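Local coordinates for aminomethyltransferase (Bartonella henselae, PDB 3GIR), which belongs to the aminomethyltransferase family, pairing a folate-binding-type domain with a C-terminal barrel domain, at residues His71-Ala76 and Arg255-Leu260; Ala184-Ala189 and Asp219-Ala224; Pro345-Pro350 and Leu383-Gln388. All blocks are in the same frame, centred on the assembly; numbering follows the deposited sequence.

Contact 1. Residues His71-Ala76 and Arg255-Leu260; sequences HTRAHA and RLEAGL
A salt bridge between the C-terminal ends of two helices, Arg73 on helix 65-74 and Glu257 on helix 248-257, makes this contact within the aminomethyltransferase folate-binding domain. Arg73 presents the side of its guanidinium, NE and NH2 together, to a single oxygen. NH2 lies 2.9 Å from Glu257 OE1 with an N-H...O angle of 155°, and meets the anti lone pair of OE1, on the side away from OE2; NE, at 3.1 Å from the same Glu257 OE1, comes nearly along the C-O bond with a more bent hydrogen, 142°. Guanidinium and carboxylate planes are nearly coplanar, 17° apart. The Arg73 chain bends at its second side-chain torsion and then runs on extended at the third, which carries the group across to the other helix; the CA atoms of Arg73 and Glu257 are 11.2 Å apart. Helix 248-257 stops right after the glutamate in a Schellman motif: Gly259 has positive phi, and Leu260 N bonds back to Arg255 O at 3.0 Å. The Arg255 side chain folds over the same turn, its NH1 meeting Leu260 O at 2.9 Å, in the carbonyl plane. The strongest polar partner of Arg73 lies outside the pair: NH1 forms a salt bridge with Glu218 and also bonds Thr216 O. The other carboxylate oxygen, Glu257 OE2, accepts a hydrogen bond from Phe347 N.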
loop_
_atom_site.group_PDB
_atom_site.type_symbol
_atom_site.label_atom_id
_atom_site.label_comp_id
_atom_site.label_asym_id
_atom_site.label_seq_id
_atom_site.Cartn_x
_atom_site.Cartn_y
_atom_site.Cartn_z
ATOM N N HIS A 71 -3.965 18.147 -6.283
ATOM C CA HIS A 71 -2.726 18.342 -7.036
ATOM C C HIS A 71 -2.181 17.060 -7.647
ATOM O O HIS A 71 -1.754 17.021 -8.820
ATOM C CB HIS A 71 -1.662 19.083 -6.204
ATOM C CG HIS A 71 -0.405 19.332 -6.982
ATOM N ND1 HIS A 71 -0.234 20.468 -7.747
ATOM C CD2 HIS A 71 0.703 18.572 -7.160
ATOM C CE1 HIS A 71 0.959 20.406 -8.329
ATOM N NE2 HIS A 71 1.537 19.261 -8.014
ATOM N N THR A 72 -2.242 15.963 -6.884
ATOM C CA THR A 72 -1.729 14.684 -7.314
ATOM C C THR A 72 -2.516 14.157 -8.485
ATOM O O THR A 72 -1.960 13.590 -9.416
ATOM C CB THR A 72 -1.686 13.645 -6.131
ATOM O OG1 THR A 72 -0.913 14.179 -5.038
ATOM C CG2 THR A 72 -1.120 12.322 -6.512
ATOM N N ARG A 73 -3.830 14.356 -8.448
ATOM C CA ARG A 73 -4.675 13.838 -9.524
ATOM C C ARG A 73 -4.590 14.702 -10.808
ATOM O O ARG A 73 -4.952 14.203 -11.886
ATOM C CB ARG A 73 -6.090 13.665 -9.067
ATOM C CG ARG A 73 -6.292 12.560 -8.006
ATOM C CD ARG A 73 -7.489 11.682 -8.267
ATOM N NE ARG A 73 -7.833 10.821 -7.169
ATOM C CZ ARG A 73 -7.193 9.696 -6.870
ATOM N NH1 ARG A 73 -6.217 9.249 -7.630
ATOM N NH2 ARG A 73 -7.514 9.035 -5.788
ATOM N N ALA A 74 -4.180 15.948 -10.669
ATOM C CA ALA A 74 -4.096 16.907 -11.808
ATOM C C ALA A 74 -2.700 17.094 -12.385
ATOM O O ALA A 74 -2.563 17.499 -13.568
ATOM C CB ALA A 74 -4.702 18.237 -11.368
ATOM N N HIS A 75 -1.657 16.795 -11.590
ATOM C CA HIS A 75 -0.294 17.209 -11.866
ATOM C C HIS A 75 0.681 16.096 -11.443
ATOM O O HIS A 75 0.574 14.986 -11.923
ATOM C CB HIS A 75 0.034 18.580 -11.213
ATOM C CG HIS A 75 -0.788 19.701 -11.751
ATOM N ND1 HIS A 75 -0.696 20.129 -13.070
ATOM C CD2 HIS A 75 -1.776 20.425 -11.175
ATOM C CE1 HIS A 75 -1.606 21.071 -13.271
ATOM N NE2 HIS A 75 -2.281 21.266 -12.143
ATOM N N ALA A 76 1.585 16.376 -10.500
ATOM C CA ALA A 76 2.497 15.353 -9.992
ATOM C C ALA A 76 2.773 15.667 -8.515
ATOM O O ALA A 76 3.138 16.786 -8.149
ATOM C CB ALA A 76 3.795 15.354 -10.784
ATOM N N ARG A 255 -5.253 6.953 -1.572
ATOM C CA ARG A 255 -5.310 5.532 -1.576
ATOM C C ARG A 255 -6.708 5.002 -1.272
ATOM O O ARG A 255 -7.104 3.972 -1.831
ATOM C CB ARG A 255 -4.245 4.913 -0.661
ATOM C CG ARG A 255 -4.469 5.095 0.853
ATOM C CD ARG A 255 -5.237 3.953 1.367
ATOM N NE ARG A 255 -5.619 4.220 2.747
ATOM C CZ ARG A 255 -6.384 3.437 3.514
ATOM N NH1 ARG A 255 -6.872 2.289 3.106
ATOM N NH2 ARG A 255 -6.605 3.845 4.768
ATOM N N LEU A 256 -7.411 5.655 -0.373
ATOM C CA LEU A 256 -8.754 5.215 0.003
ATOM C C LEU A 256 -9.748 5.393 -1.130
ATOM O O LEU A 256 -10.500 4.464 -1.458
ATOM C CB LEU A 256 -9.166 5.929 1.295
ATOM C CG LEU A 256 -10.546 5.632 1.902
ATOM C CD1 LEU A 256 -10.785 4.105 1.937
ATOM C CD2 LEU A 256 -10.718 6.374 3.250
ATOM N N GLU A 257 -9.690 6.512 -1.828
ATOM C CA GLU A 257 -10.448 6.675 -3.137
ATOM C C GLU A 257 -10.153 5.559 -4.141
ATOM O O GLU A 257 -11.013 5.116 -4.883
ATOM C CB GLU A 257 -10.170 8.032 -3.760
ATOM C CG GLU A 257 -10.884 9.148 -3.147
ATOM C CD GLU A 257 -10.668 10.446 -3.885
ATOM O OE1 GLU A 257 -9.724 10.489 -4.712
ATOM O OE2 GLU A 257 -11.403 11.430 -3.635
ATOM N N ALA A 258 -8.880 5.151 -4.227
ATOM C CA ALA A 258 -8.398 4.091 -5.130
ATOM C C ALA A 258 -8.735 2.659 -4.681
ATOM O O ALA A 258 -8.399 1.723 -5.356
ATOM C CB ALA A 258 -6.862 4.208 -5.422
ATOM N N GLY A 259 -9.351 2.523 -3.537
ATOM C CA GLY A 259 -9.705 1.254 -2.981
ATOM C C GLY A 259 -8.597 0.398 -2.419
ATOM O O GLY A 259 -8.736 -0.859 -2.324
ATOM N N LEU A 260 -7.472 1.021 -2.074
ATOM C CA LEU A 260 -6.290 0.292 -1.665
ATOM C C LEU A 260 -6.245 0.076 -0.196
ATOM O O LEU A 260 -6.547 0.983 0.566
ATOM C CB LEU A 260 -5.036 1.015 -2.158
ATOM C CG LEU A 260 -5.035 1.398 -3.639
ATOM C CD1 LEU A 260 -3.806 2.249 -4.006
ATOM C CD2 LEU A 260 -5.101 0.121 -4.422
#

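Contact 2. Residues Ala184-Ala189 and Asp219-Ala224; sequences AVLADA and DGFEIA
Helix 182-188 packs on strand 220-225 with the CA atoms of Leu186 and Phe221 8.6 Å apart, the nearest CA pair between the two segments, and no hydrogen bond passes between them. Leu186 reaches across with both of its methyls. CD2 sits over the centre of the Phe221 ring, 3.8 Å from the centroid and only 8° off the ring normal, a CH-pi contact in which all six ring carbons lie at similar range; Phe221 CE1 is nearest, also 3.8 Å from Leu186 CD2. The other branch, CD1, meets Ile223 CD1 at 3.9 Å, the leucine and isoleucine side chains running antiparallel alongside one another. With chi1 at -167°, Leu186 has CG swung away from its own backbone N and alongside its carbonyl carbon, and from there the two branches divide between Phe221 and Ile223. These two residues are two apart on the strand, so both side chains leave on the helix side of the sheet. The strand is an inner one of a mixed sheet: Phe221 and Ile223 make backbone hydrogen bonds with Leu177 and Leu175 of strand 173-178, while Glu222 pairs with Thr211 on the other flank. Carbon alone crosses between the segments, so their hold on each other rests on shape and the exclusion of water, with the ring face adding a weak attraction for the methyl.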
loop_
_atom_site.group_PDB
_atom_site.type_symbol
_atom_site.label_atom_id
_atom_site.label_comp_id
_atom_site.label_asym_id
_atom_site.label_seq_id
_atom_site.Cartn_x
_atom_site.Cartn_y
_atom_site.Cartn_z
ATOM N N ALA A 184 6.131 12.696 -17.325
ATOM C CA ALA A 184 6.761 13.815 -17.998
ATOM C C ALA A 184 7.810 14.484 -17.109
ATOM O O ALA A 184 8.929 14.773 -17.540
ATOM C CB ALA A 184 5.694 14.801 -18.508
ATOM N N VAL A 185 7.492 14.629 -15.806
ATOM C CA VAL A 185 8.432 15.172 -14.831
ATOM C C VAL A 185 9.693 14.286 -14.784
ATOM O O VAL A 185 10.820 14.815 -14.773
ATOM C CB VAL A 185 7.773 15.320 -13.423
ATOM C CG1 VAL A 185 8.805 15.623 -12.354
ATOM C CG2 VAL A 185 6.677 16.335 -13.457
ATOM N N LEU A 186 9.489 12.969 -14.702
ATOM C CA LEU A 186 10.570 12.025 -14.640
ATOM C C LEU A 186 11.487 12.201 -15.848
ATOM O O LEU A 186 12.689 12.340 -15.700
ATOM C CB LEU A 186 10.068 10.594 -14.571
ATOM C CG LEU A 186 11.008 9.505 -14.209
ATOM C CD1 LEU A 186 11.367 9.568 -12.728
ATOM C CD2 LEU A 186 10.520 8.195 -14.618
ATOM N N ALA A 187 10.900 12.182 -17.024
ATOM C CA ALA A 187 11.679 12.399 -18.307
ATOM C C ALA A 187 12.438 13.725 -18.287
ATOM O O ALA A 187 13.608 13.776 -18.595
ATOM C CB ALA A 187 10.759 12.326 -19.519
ATOM N N ASP A 188 11.785 14.800 -17.890
ATOM C CA ASP A 188 12.438 16.117 -17.919
ATOM C C ASP A 188 13.526 16.262 -16.857
ATOM O O ASP A 188 14.397 17.132 -16.953
ATOM C CB ASP A 188 11.403 17.244 -17.774
ATOM C CG ASP A 188 10.468 17.395 -18.986
ATOM O OD1 ASP A 188 10.650 16.758 -20.050
ATOM O OD2 ASP A 188 9.453 18.130 -18.835
ATOM N N ALA A 189 13.476 15.435 -15.812
ATOM C CA ALA A 189 14.520 15.402 -14.812
ATOM C C ALA A 189 15.716 14.549 -15.259
ATOM O O ALA A 189 16.693 14.419 -14.504
ATOM C CB ALA A 189 13.974 14.895 -13.453
ATOM N N ASP A 219 -1.143 7.038 -12.635
ATOM C CA ASP A 219 0.199 6.689 -13.100
ATOM C C ASP A 219 1.199 7.215 -12.082
ATOM O O ASP A 219 0.877 8.081 -11.321
ATOM C CB ASP A 219 0.445 7.268 -14.528
ATOM C CG ASP A 219 1.737 6.773 -15.156
ATOM O OD1 ASP A 219 2.256 5.757 -14.744
ATOM O OD2 ASP A 219 2.246 7.458 -16.059
ATOM N N GLY A 220 2.423 6.675 -12.068
ATOM C CA GLY A 220 3.402 7.118 -11.099
ATOM C C GLY A 220 4.542 6.155 -10.993
ATOM O O GLY A 220 4.512 5.035 -11.535
ATOM N N PHE A 221 5.511 6.579 -10.184
ATOM C CA PHE A 221 6.747 5.919 -10.001
ATOM C C PHE A 221 7.116 5.900 -8.544
ATOM O O PHE A 221 6.696 6.793 -7.805
ATOM C CB PHE A 221 7.897 6.551 -10.829
ATOM C CG PHE A 221 7.618 6.554 -12.304
ATOM C CD1 PHE A 221 8.085 5.524 -13.108
ATOM C CD2 PHE A 221 6.831 7.549 -12.841
ATOM C CE1 PHE A 221 7.796 5.563 -14.469
ATOM C CE2 PHE A 221 6.508 7.513 -14.179
ATOM C CZ PHE A 221 6.995 6.544 -14.938
ATOM N N GLU A 222 7.939 4.928 -8.168
ATOM C CA GLU A 222 8.639 4.944 -6.861
ATOM C C GLU A 222 10.131 4.843 -7.159
ATOM O O GLU A 222 10.558 4.002 -8.006
ATOM C CB GLU A 222 8.193 3.825 -5.978
ATOM C CG GLU A 222 6.744 3.897 -5.564
ATOM C CD GLU A 222 6.392 2.835 -4.490
ATOM O OE1 GLU A 222 7.233 1.932 -4.117
ATOM O OE2 GLU A 222 5.259 2.939 -4.032
ATOM N N ILE A 223 10.907 5.648 -6.456
ATOM C CA ILE A 223 12.365 5.700 -6.644
ATOM C C ILE A 223 13.043 5.454 -5.285
ATOM O O ILE A 223 12.809 6.207 -4.356
ATOM C CB ILE A 223 12.817 7.038 -7.217
ATOM C CG1 ILE A 223 12.036 7.421 -8.473
ATOM C CG2 ILE A 223 14.376 7.068 -7.445
ATOM C CD1 ILE A 223 12.217 8.950 -8.939
ATOM N N ALA A 224 13.895 4.423 -5.193
ATOM C CA ALA A 224 14.636 4.069 -4.013
ATOM C C ALA A 224 16.096 4.320 -4.328
ATOM O O ALA A 224 16.571 3.924 -5.398
ATOM C CB ALA A 224 14.417 2.588 -3.595
#

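Contact 3. Residues Pro345-Pro350 and Leu383-Gln388; sequences PSFDGP and LPFVEQ
One face of the Phe347 ring carries CD2 of Phe385, 3.9 Å above the plane and displaced toward the rim, while Gly349 O lies in the ring plane at its edge. The pair is edge-to-face: Phe385 turns its edge to the face of Phe347, with centroids 5.2 Å apart and planes at 64°. Phe385 also lends its backbone, the carbonyl O coming 3.6 Å from Phe347 CD1. Phe347 gets there by setting CG away from its backbone N (chi1 -171°), which sends the ring across to the 383-388 segment. Next to the rings, Val386 CG2 lies 3.8 Å from Phe347 N and 4.0 Å from Ser346 CB, closing over the start of the turn. The turn closes with a G1 beta bulge, Asp348 and Gly349 both facing Gly344, and it joins strands 334-344 and 349-356 of the barrel domain's antiparallel sheet. Phe385, for its part, stacks on His381 and touches Val351 of strand 349-356. Ser346 OG hydrogen-bonds to His69 of helix 65-74, and Val386 pairs by backbone with Glu257 of helix 248-257, so the hairpin turn and the segment following strand 374-381 both meet those two helices.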
loop_
_atom_site.group_PDB
_atom_site.type_symbol
_atom_site.label_atom_id
_atom_site.label_comp_id
_atom_site.label_asym_id
_atom_site.label_seq_id
_atom_site.Cartn_x
_atom_site.Cartn_y
_atom_site.Cartn_z
ATOM N N PRO A 345 -11.570 14.234 -1.912
ATOM C CA PRO A 345 -11.856 15.436 -2.716
ATOM C C PRO A 345 -12.191 15.154 -4.180
ATOM O O PRO A 345 -12.874 15.972 -4.837
ATOM C CB PRO A 345 -10.548 16.231 -2.624
ATOM C CG PRO A 345 -9.957 15.786 -1.343
ATOM C CD PRO A 345 -10.240 14.337 -1.277
ATOM N N SER A 346 -11.702 14.042 -4.710
ATOM C CA SER A 346 -11.988 13.665 -6.113
ATOM C C SER A 346 -13.383 13.085 -6.196
ATOM O O SER A 346 -14.165 13.472 -7.066
ATOM C CB SER A 346 -10.961 12.737 -6.715
ATOM O OG SER A 346 -9.688 13.268 -6.590
ATOM N N PHE A 347 -13.729 12.222 -5.249
ATOM C CA PHE A 347 -15.071 11.661 -5.152
ATOM C C PHE A 347 -16.096 12.742 -4.773
ATOM O O PHE A 347 -17.294 12.587 -5.110
ATOM C CB PHE A 347 -15.082 10.556 -4.093
ATOM C CG PHE A 347 -16.357 9.759 -4.051
ATOM C CD1 PHE A 347 -16.715 9.004 -5.157
ATOM C CD2 PHE A 347 -17.182 9.776 -2.970
ATOM C CE1 PHE A 347 -17.891 8.236 -5.160
ATOM C CE2 PHE A 347 -18.390 9.005 -2.921
ATOM C CZ PHE A 347 -18.715 8.229 -4.036
ATOM N N ASP A 348 -15.597 13.818 -4.152
ATOM C CA ASP A 348 -16.336 14.945 -3.615
ATOM C C ASP A 348 -17.337 14.518 -2.575
ATOM O O ASP A 348 -18.495 14.953 -2.577
ATOM C CB ASP A 348 -17.009 15.751 -4.708
ATOM C CG ASP A 348 -17.430 17.111 -4.230
ATOM O OD1 ASP A 348 -16.816 17.683 -3.291
ATOM O OD2 ASP A 348 -18.425 17.594 -4.799
ATOM N N GLY A 349 -16.868 13.692 -1.651
ATOM C CA GLY A 349 -17.624 13.346 -0.466
ATOM C C GLY A 349 -16.898 12.302 0.360
ATOM O O GLY A 349 -15.826 11.864 -0.037
ATOM N N PRO A 350 -17.443 11.969 1.537
ATOM C CA PRO A 350 -16.849 10.932 2.405
ATOM C C PRO A 350 -16.732 9.578 1.684
ATOM O O PRO A 350 -17.641 9.184 0.905
ATOM C CB PRO A 350 -17.812 10.858 3.587
ATOM C CG PRO A 350 -18.615 12.029 3.492
ATOM C CD PRO A 350 -18.653 12.538 2.148
ATOM N N LEU A 383 -15.707 -0.621 -4.991
ATOM C CA LEU A 383 -14.367 -0.017 -5.001
ATOM C C LEU A 383 -13.751 -0.263 -6.370
ATOM O O LEU A 383 -14.058 -1.291 -6.989
ATOM C CB LEU A 383 -13.544 -0.644 -3.926
ATOM C CG LEU A 383 -13.974 -0.398 -2.463
ATOM C CD1 LEU A 383 -13.136 -1.329 -1.549
ATOM C CD2 LEU A 383 -13.870 1.112 -2.151
ATOM N N PRO A 384 -12.907 0.656 -6.859
ATOM C CA PRO A 384 -12.559 1.916 -6.216
ATOM C C PRO A 384 -13.669 2.946 -6.336
ATOM O O PRO A 384 -14.582 2.848 -7.169
ATOM C CB PRO A 384 -11.323 2.387 -6.979
ATOM C CG PRO A 384 -11.555 1.801 -8.346
ATOM C CD PRO A 384 -12.320 0.544 -8.211
ATOM N N PHE A 385 -13.585 3.991 -5.524
ATOM C CA PHE A 385 -14.489 5.099 -5.626
ATOM C C PHE A 385 -14.220 5.977 -6.823
ATOM O O PHE A 385 -15.142 6.655 -7.340
ATOM C CB PHE A 385 -14.388 5.968 -4.371
ATOM C CG PHE A 385 -14.956 5.342 -3.113
ATOM C CD1 PHE A 385 -14.125 4.715 -2.151
ATOM C CD2 PHE A 385 -16.321 5.392 -2.869
ATOM C CE1 PHE A 385 -14.660 4.168 -0.976
ATOM C CE2 PHE A 385 -16.832 4.878 -1.691
ATOM C CZ PHE A 385 -16.018 4.215 -0.792
ATOM N N VAL A 386 -12.938 6.106 -7.176
ATOM C CA VAL A 386 -12.493 6.937 -8.272
ATOM C C VAL A 386 -11.769 6.025 -9.272
ATOM O O VAL A 386 -10.976 5.166 -8.923
ATOM C CB VAL A 386 -11.559 8.094 -7.720
ATOM C CG1 VAL A 386 -10.913 8.850 -8.880
ATOM C CG2 VAL A 386 -12.337 9.026 -6.790
ATOM N N GLU A 387 -11.999 6.291 -10.560
ATOM C CA GLU A 387 -11.480 5.490 -11.633
ATOM C C GLU A 387 -9.943 5.476 -11.626
ATOM O O GLU A 387 -9.339 6.523 -11.470
ATOM C CB GLU A 387 -11.923 6.114 -12.962
ATOM C CG GLU A 387 -11.880 5.171 -14.175
ATOM C CD GLU A 387 -12.107 5.920 -15.517
ATOM O OE1 GLU A 387 -12.620 7.074 -15.511
ATOM O OE2 GLU A 387 -11.745 5.348 -16.569
ATOM N N GLN A 388 -9.370 4.282 -11.747
ATOM C CA GLN A 388 -7.923 4.129 -11.809
ATOM C C GLN A 388 -7.396 4.486 -13.172
ATOM O O GLN A 388 -8.125 4.304 -14.128
ATOM C CB GLN A 388 -7.487 2.745 -11.402
ATOM C CG GLN A 388 -7.853 2.506 -9.909
ATOM C CD GLN A 388 -7.710 1.063 -9.526
ATOM O OE1 GLN A 388 -7.660 0.185 -10.367
ATOM N NE2 GLN A 388 -7.629 0.812 -8.210
#

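Overall arrangement
Contacts 1 and 3 are neighbours, their centres about 9 Å apart, although one belongs to the folate-binding domain and the other to the barrel domain. Glu257 is common to both, its OE2 lying 2.9 Å from Phe347 N, and a weak bond from Gln388 NE2 to Ala258 O, 3.1 Å, makes a second link. The two domains thus meet where these contacts adjoin. Contact 2 lies farther from the centre of the chain, its own centre about 16 Å from that of contact 1, and touches it through Ala76 CB and Val185 CG2, 4.1 Å apart. In sequence it is nested within the loop that contact 1 closes. Contact 3 stays about 7 Å from contact 2 at the nearest atoms. The sodium ion, bound at Leu238, Asp240 and Val243, lies about 14 Å from the side chain of Leu186.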